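Local coordinates for acetylxylan esterase A (Aspergillus awamori, PDB 5X6S), which cleaves acetyl side groups from acetylated xylans and xylo-oligosaccharides, taking part in the breakdown of plant biomass, at residues Pro45-Asp50 with Val261-Asp266; Val35-Cys40 with Asn93-Met98. All coordinates share one frame; numbering follows the deposited sequence.

In the fold
Both contacts belong to the alpha/beta-hydrolase core of this CE1 esterase, and their centres lie about 14 Å apart. Strand 33-37 of interaction 2 runs on through a loop into helix 44-49 of interaction 1, so the two are directly joined. Between the two, Tyr-47 CB packs 3.6 Å from His-38 CB, and Asp-50 OD2 lies 2.7 Å from Tyr-39 OH in a probable hydrogen bond. Ser-119, probably the active-site serine, is near both contacts: its side chain is about 8 Å from that of Tyr-47 and about 9 Å from that of Ile-37. Interaction 1 is partly buried, and interaction 2 fully.

Interaction 1: residues Pro45-Asp50 with Val261-Asp266; sequences PGYYGD and VPIHGD
Asp-50, following Tyr-47 in segment 45-50, and Ile-263, in the loop leading to helix 265-272, make the nearest backbone approach, with their CA atoms still 9.6 Å apart, so the gap is bridged by side chains. Tyr-47 and Ile-263 reach into it from opposite directions. The tyrosine swings its CG anti to the backbone N (chi1 -157°), which carries the phenol end across to the loop. Ile-263 directs its CA-CB bond at the helix and extends CG1 and CD1 further the same way. Its terminal methyl CD1 stops 3.5 Å from Tyr-47 OH and 3.9 Å from Tyr-47 CZ, lying obliquely to the ring, while CG1 follows at 4.0 Å from the same OH. The methyl also comes within 4.2 Å of Asp-50 O, and so lies near both the phenol oxygen and a backbone carbonyl oxygen. Ser-51, Pro-52 and Tyr-53 also touch Ile-263.

The loop that presents Ile-263 is shaped in part by His-264, at the N-cap position of helix 265-272, whose ND1 donates to Pro-262 O at 2.8 Å with a bent N-H angle of 136°.

Across the two segments the contact is van der Waals in character and small, burying 92 Å² in all. Tyr-47 OH has its polar partner in Ser-118 OG, next to the presumed nucleophile Ser-119. The methyl rests against a phenol whose hydroxyl is already engaged by Ser-118, and that bond, so close to Ser-119, is consistent with Tyr-47 standing in the second shell of the active site.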
loop_
_atom_site.group_PDB
_atom_site.type_symbol
_atom_site.label_atom_id
_atom_site.label_comp_id
_atom_site.label_asym_id
_atom_site.label_seq_id
_atom_site.Cartn_x
_atom_site.Cartn_y
_atom_site.Cartn_z
ATOM N N PRO A 45 -2.389 -24.654 9.646
ATOM C CA PRO A 45 -2.575 -25.847 8.802
ATOM C C PRO A 45 -3.994 -26.402 8.835
ATOM O O PRO A 45 -4.490 -26.895 7.833
ATOM C CB PRO A 45 -1.547 -26.801 9.342
ATOM C CG PRO A 45 -0.480 -25.904 9.968
ATOM C CD PRO A 45 -1.264 -24.805 10.597
ATOM N N GLY A 46 -4.649 -26.357 9.982
ATOM C CA GLY A 46 -6.071 -26.697 10.049
ATOM C C GLY A 46 -6.976 -25.892 9.157
ATOM O O GLY A 46 -7.900 -26.435 8.563
ATOM N N TYR A 47 -6.731 -24.582 9.048
ATOM C CA TYR A 47 -7.563 -23.751 8.232
ATOM C C TYR A 47 -7.231 -24.002 6.757
ATOM O O TYR A 47 -8.103 -23.984 5.921
ATOM C CB TYR A 47 -7.373 -22.285 8.583
ATOM C CG TYR A 47 -8.546 -21.381 8.218
ATOM C CD1 TYR A 47 -9.820 -21.625 8.725
ATOM C CD2 TYR A 47 -8.376 -20.262 7.404
ATOM C CE1 TYR A 47 -10.906 -20.805 8.411
ATOM C CE2 TYR A 47 -9.464 -19.401 7.082
ATOM C CZ TYR A 47 -10.722 -19.678 7.606
ATOM O OH TYR A 47 -11.794 -18.862 7.333
ATOM N N TYR A 48 -5.957 -24.263 6.481
ATOM C CA TYR A 48 -5.532 -24.760 5.151
ATOM C C TYR A 48 -6.352 -25.991 4.730
ATOM O O TYR A 48 -6.875 -26.053 3.585
ATOM C CB TYR A 48 -4.028 -25.066 5.174
ATOM C CG TYR A 48 -3.579 -25.991 4.071
ATOM C CD1 TYR A 48 -3.464 -25.535 2.758
ATOM C CD2 TYR A 48 -3.310 -27.341 4.324
ATOM C CE1 TYR A 48 -3.022 -26.371 1.726
ATOM C CE2 TYR A 48 -2.900 -28.184 3.303
ATOM C CZ TYR A 48 -2.741 -27.707 2.017
ATOM O OH TYR A 48 -2.348 -28.537 1.014
ATOM N N GLY A 49 -6.492 -26.948 5.668
ATOM C CA GLY A 49 -7.290 -28.175 5.419
ATOM C C GLY A 49 -8.803 -27.983 5.331
ATOM O O GLY A 49 -9.488 -28.822 4.790
ATOM N N ASP A 50 -9.299 -26.862 5.849
ATOM C CA ASP A 50 -10.724 -26.559 6.023
ATOM C C ASP A 50 -11.135 -25.252 5.338
ATOM O O ASP A 50 -11.931 -24.484 5.899
ATOM C CB ASP A 50 -11.010 -26.367 7.538
ATOM C CG ASP A 50 -12.516 -26.420 7.878
ATOM O OD1 ASP A 50 -13.314 -26.939 7.064
ATOM O OD2 ASP A 50 -12.879 -25.919 8.978
ATOM N N VAL A 261 -20.863 -18.431 9.244
ATOM C CA VAL A 261 -21.279 -18.429 7.865
ATOM C C VAL A 261 -20.188 -19.194 7.094
ATOM O O VAL A 261 -19.000 -18.840 7.186
ATOM C CB VAL A 261 -21.398 -17.002 7.283
ATOM C CG1 VAL A 261 -21.690 -17.048 5.784
ATOM C CG2 VAL A 261 -22.469 -16.162 8.017
ATOM N N PRO A 262 -20.579 -20.240 6.361
ATOM C CA PRO A 262 -19.557 -21.026 5.616
ATOM C C PRO A 262 -18.846 -20.138 4.607
ATOM O O PRO A 262 -19.460 -19.257 4.048
ATOM C CB PRO A 262 -20.372 -22.078 4.833
ATOM C CG PRO A 262 -21.824 -21.855 5.182
ATOM C CD PRO A 262 -21.957 -20.748 6.193
ATOM N N ILE A 263 -17.570 -20.410 4.346
ATOM C CA ILE A 263 -16.802 -19.635 3.412
ATOM C C ILE A 263 -17.371 -19.787 2.005
ATOM O O ILE A 263 -17.660 -20.896 1.547
ATOM C CB ILE A 263 -15.337 -20.152 3.377
ATOM C CG1 ILE A 263 -14.641 -19.946 4.708
ATOM C CG2 ILE A 263 -14.561 -19.474 2.252
ATOM C CD1 ILE A 263 -13.328 -20.702 4.821
ATOM N N HIS A 264 -17.542 -18.673 1.298
ATOM C CA HIS A 264 -17.964 -18.690 -0.064
ATOM C C HIS A 264 -16.714 -18.342 -0.879
ATOM O O HIS A 264 -16.508 -17.189 -1.270
ATOM C CB HIS A 264 -19.092 -17.682 -0.327
ATOM C CG HIS A 264 -20.405 -18.062 0.289
ATOM N ND1 HIS A 264 -20.549 -18.370 1.624
ATOM C CD2 HIS A 264 -21.628 -18.221 -0.268
ATOM C CE1 HIS A 264 -21.809 -18.692 1.869
ATOM N NE2 HIS A 264 -22.483 -18.600 0.735
ATOM N N GLY A 265 -15.891 -19.348 -1.158
ATOM C CA GLY A 265 -14.593 -19.132 -1.823
ATOM C C GLY A 265 -14.663 -18.438 -3.196
ATOM O O GLY A 265 -13.894 -17.512 -3.461
ATOM N N ASP A 266 -15.588 -18.857 -4.082
ATOM C CA ASP A 266 -15.673 -18.178 -5.356
ATOM C C ASP A 266 -16.073 -16.697 -5.182
ATOM O O ASP A 266 -15.557 -15.821 -5.882
ATOM C CB ASP A 266 -16.646 -18.860 -6.345
ATOM C CG ASP A 266 -16.318 -20.354 -6.600
ATOM O OD1 ASP A 266 -15.223 -20.831 -6.323
ATOM O OD2 ASP A 266 -17.221 -21.062 -7.075
#

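Interaction 2: residues Val35-Cys40 with Asn93-Met98; sequences VAIHYC and NSIANM
Ile-95 of helix 91-106 addresses two residues of strand 33-37 with two different branches. Its CG2 methyl meets CG1 of Val-35 at 4.0 Å, and its longer arm carries CD1 to within 4.2 Å of CD1 of Ile-37. The isoleucine sets CG2 anti to its own backbone N (chi1 of CG1 -66°) and keeps the CG1-CD1 arm extended, which spreads the two methyls over neighbouring positions on one face of the strand. Val-35 and Ile-37 are two apart, so both direct their CA-CB bonds at the helix, and each crosses Ile-95 obliquely. Val-35 offers its CG1 methyl, while Ile-37 meets the helix with its terminal CD1. The three side chains are buried, and the contact between the segments is apolar, with no polar bond between them.

Where the strand gives way to loop, His-38 ND1 donates to Tyr-39 O at 2.8 Å with a nearly straight N-H angle of 163°, and NE2 pairs with the backbone N of Ser-69.

Strand 33-37 runs between strands 63-68 and 113-118, parallel to both. Helix 91-106 is the helix of the beta-alpha-beta crossover that joins those two flanking strands, and it therefore packs over the strand between them. Pro-67 and Val-115 on the flanking strands, with Trp-76 and with Met-124 and Met-128 of helix 120-131, add to the hydrophobic layer round the three side chains.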
loop_
_atom_site.group_PDB
_atom_site.type_symbol
_atom_site.label_atom_id
_atom_site.label_comp_id
_atom_site.label_asym_id
_atom_site.label_seq_id
_atom_site.Cartn_x
_atom_site.Cartn_y
_atom_site.Cartn_z
ATOM N N VAL A 35 -4.358 -13.945 2.973
ATOM C CA VAL A 35 -4.070 -14.308 4.329
ATOM C C VAL A 35 -5.384 -14.898 4.887
ATOM O O VAL A 35 -6.421 -14.200 4.883
ATOM C CB VAL A 35 -3.573 -13.109 5.210
ATOM C CG1 VAL A 35 -3.278 -13.535 6.628
ATOM C CG2 VAL A 35 -2.393 -12.352 4.615
ATOM N N ALA A 36 -5.343 -16.154 5.323
ATOM C CA ALA A 36 -6.511 -16.895 5.756
ATOM C C ALA A 36 -6.338 -17.281 7.233
ATOM O O ALA A 36 -5.433 -18.078 7.595
ATOM C CB ALA A 36 -6.726 -18.140 4.872
ATOM N N ILE A 37 -7.182 -16.696 8.108
ATOM C CA ILE A 37 -6.939 -16.699 9.543
ATOM C C ILE A 37 -7.945 -17.572 10.303
ATOM O O ILE A 37 -9.173 -17.343 10.214
ATOM C CB ILE A 37 -6.956 -15.276 10.125
ATOM C CG1 ILE A 37 -6.064 -14.327 9.290
ATOM C CG2 ILE A 37 -6.586 -15.310 11.612
ATOM C CD1 ILE A 37 -6.077 -12.849 9.742
ATOM N N HIS A 38 -7.420 -18.578 11.012
ATOM C CA HIS A 38 -8.201 -19.653 11.543
ATOM C C HIS A 38 -9.022 -19.247 12.804
ATOM O O HIS A 38 -8.770 -18.203 13.411
ATOM C CB HIS A 38 -7.285 -20.828 11.873
ATOM C CG HIS A 38 -6.413 -20.610 13.064
ATOM N ND1 HIS A 38 -6.875 -20.697 14.367
ATOM C CD2 HIS A 38 -5.094 -20.333 13.152
ATOM C CE1 HIS A 38 -5.886 -20.481 15.207
ATOM N NE2 HIS A 38 -4.781 -20.257 14.499
ATOM N N TYR A 39 -9.990 -20.101 13.150
ATOM C CA TYR A 39 -10.917 -19.958 14.314
ATOM C C TYR A 39 -10.321 -20.536 15.615
ATOM O O TYR A 39 -9.304 -21.225 15.601
ATOM C CB TYR A 39 -12.258 -20.642 13.954
ATOM C CG TYR A 39 -12.062 -21.951 13.218
ATOM C CD1 TYR A 39 -11.549 -23.080 13.883
ATOM C CD2 TYR A 39 -12.266 -22.035 11.850
ATOM C CE1 TYR A 39 -11.319 -24.283 13.203
ATOM C CE2 TYR A 39 -12.042 -23.213 11.149
ATOM C CZ TYR A 39 -11.554 -24.343 11.831
ATOM O OH TYR A 39 -11.327 -25.494 11.148
ATOM N N CYS A 40 -10.930 -20.263 16.772
ATOM C CA CYS A 40 -10.467 -20.894 18.038
ATOM C C CYS A 40 -10.447 -22.384 17.913
ATOM O O CYS A 40 -11.238 -22.934 17.157
ATOM C CB CYS A 40 -11.374 -20.553 19.224
ATOM S SG CYS A 40 -11.462 -18.807 19.705
ATOM N N ASN A 93 0.819 -7.631 14.461
ATOM C CA ASN A 93 2.122 -7.214 13.976
ATOM C C ASN A 93 2.873 -8.399 13.323
ATOM O O ASN A 93 3.450 -8.265 12.283
ATOM C CB ASN A 93 2.936 -6.609 15.109
ATOM C CG ASN A 93 3.979 -5.584 14.664
ATOM O OD1 ASN A 93 4.308 -4.692 15.418
ATOM N ND2 ASN A 93 4.463 -5.695 13.461
ATOM N N SER A 94 2.817 -9.555 13.961
ATOM C CA SER A 94 3.390 -10.734 13.401
ATOM C C SER A 94 2.805 -11.078 12.044
ATOM O O SER A 94 3.557 -11.360 11.109
ATOM C CB SER A 94 3.215 -11.899 14.382
ATOM O OG SER A 94 4.068 -11.707 15.513
ATOM N N ILE A 95 1.471 -11.056 11.934
ATOM C CA ILE A 95 0.804 -11.359 10.681
ATOM C C ILE A 95 1.244 -10.377 9.589
ATOM O O ILE A 95 1.513 -10.769 8.432
ATOM C CB ILE A 95 -0.744 -11.363 10.850
ATOM C CG1 ILE A 95 -1.162 -12.525 11.787
ATOM C CG2 ILE A 95 -1.428 -11.513 9.496
ATOM C CD1 ILE A 95 -2.657 -12.520 12.094
ATOM N N ALA A 96 1.354 -9.107 9.944
ATOM C CA ALA A 96 1.846 -8.078 9.032
ATOM C C ALA A 96 3.217 -8.457 8.452
ATOM O O ALA A 96 3.437 -8.353 7.226
ATOM C CB ALA A 96 1.936 -6.764 9.733
ATOM N N ASN A 97 4.131 -8.893 9.314
ATOM C CA ASN A 97 5.458 -9.305 8.913
ATOM C C ASN A 97 5.491 -10.539 8.011
ATOM O O ASN A 97 6.360 -10.678 7.113
ATOM C CB ASN A 97 6.354 -9.428 10.152
ATOM C CG ASN A 97 6.604 -8.106 10.834
ATOM O OD1 ASN A 97 6.448 -7.049 10.223
ATOM N ND2 ASN A 97 6.948 -8.140 12.122
ATOM N N MET A 98 4.549 -11.456 8.198
ATOM C CA MET A 98 4.403 -12.598 7.300
ATOM C C MET A 98 4.090 -12.113 5.884
ATOM O O MET A 98 4.610 -12.653 4.879
ATOM C CB MET A 98 3.251 -13.482 7.750
ATOM C CG MET A 98 3.449 -14.138 9.064
ATOM S SD MET A 98 2.028 -15.095 9.609
ATOM C CE MET A 98 2.270 -15.153 11.359
#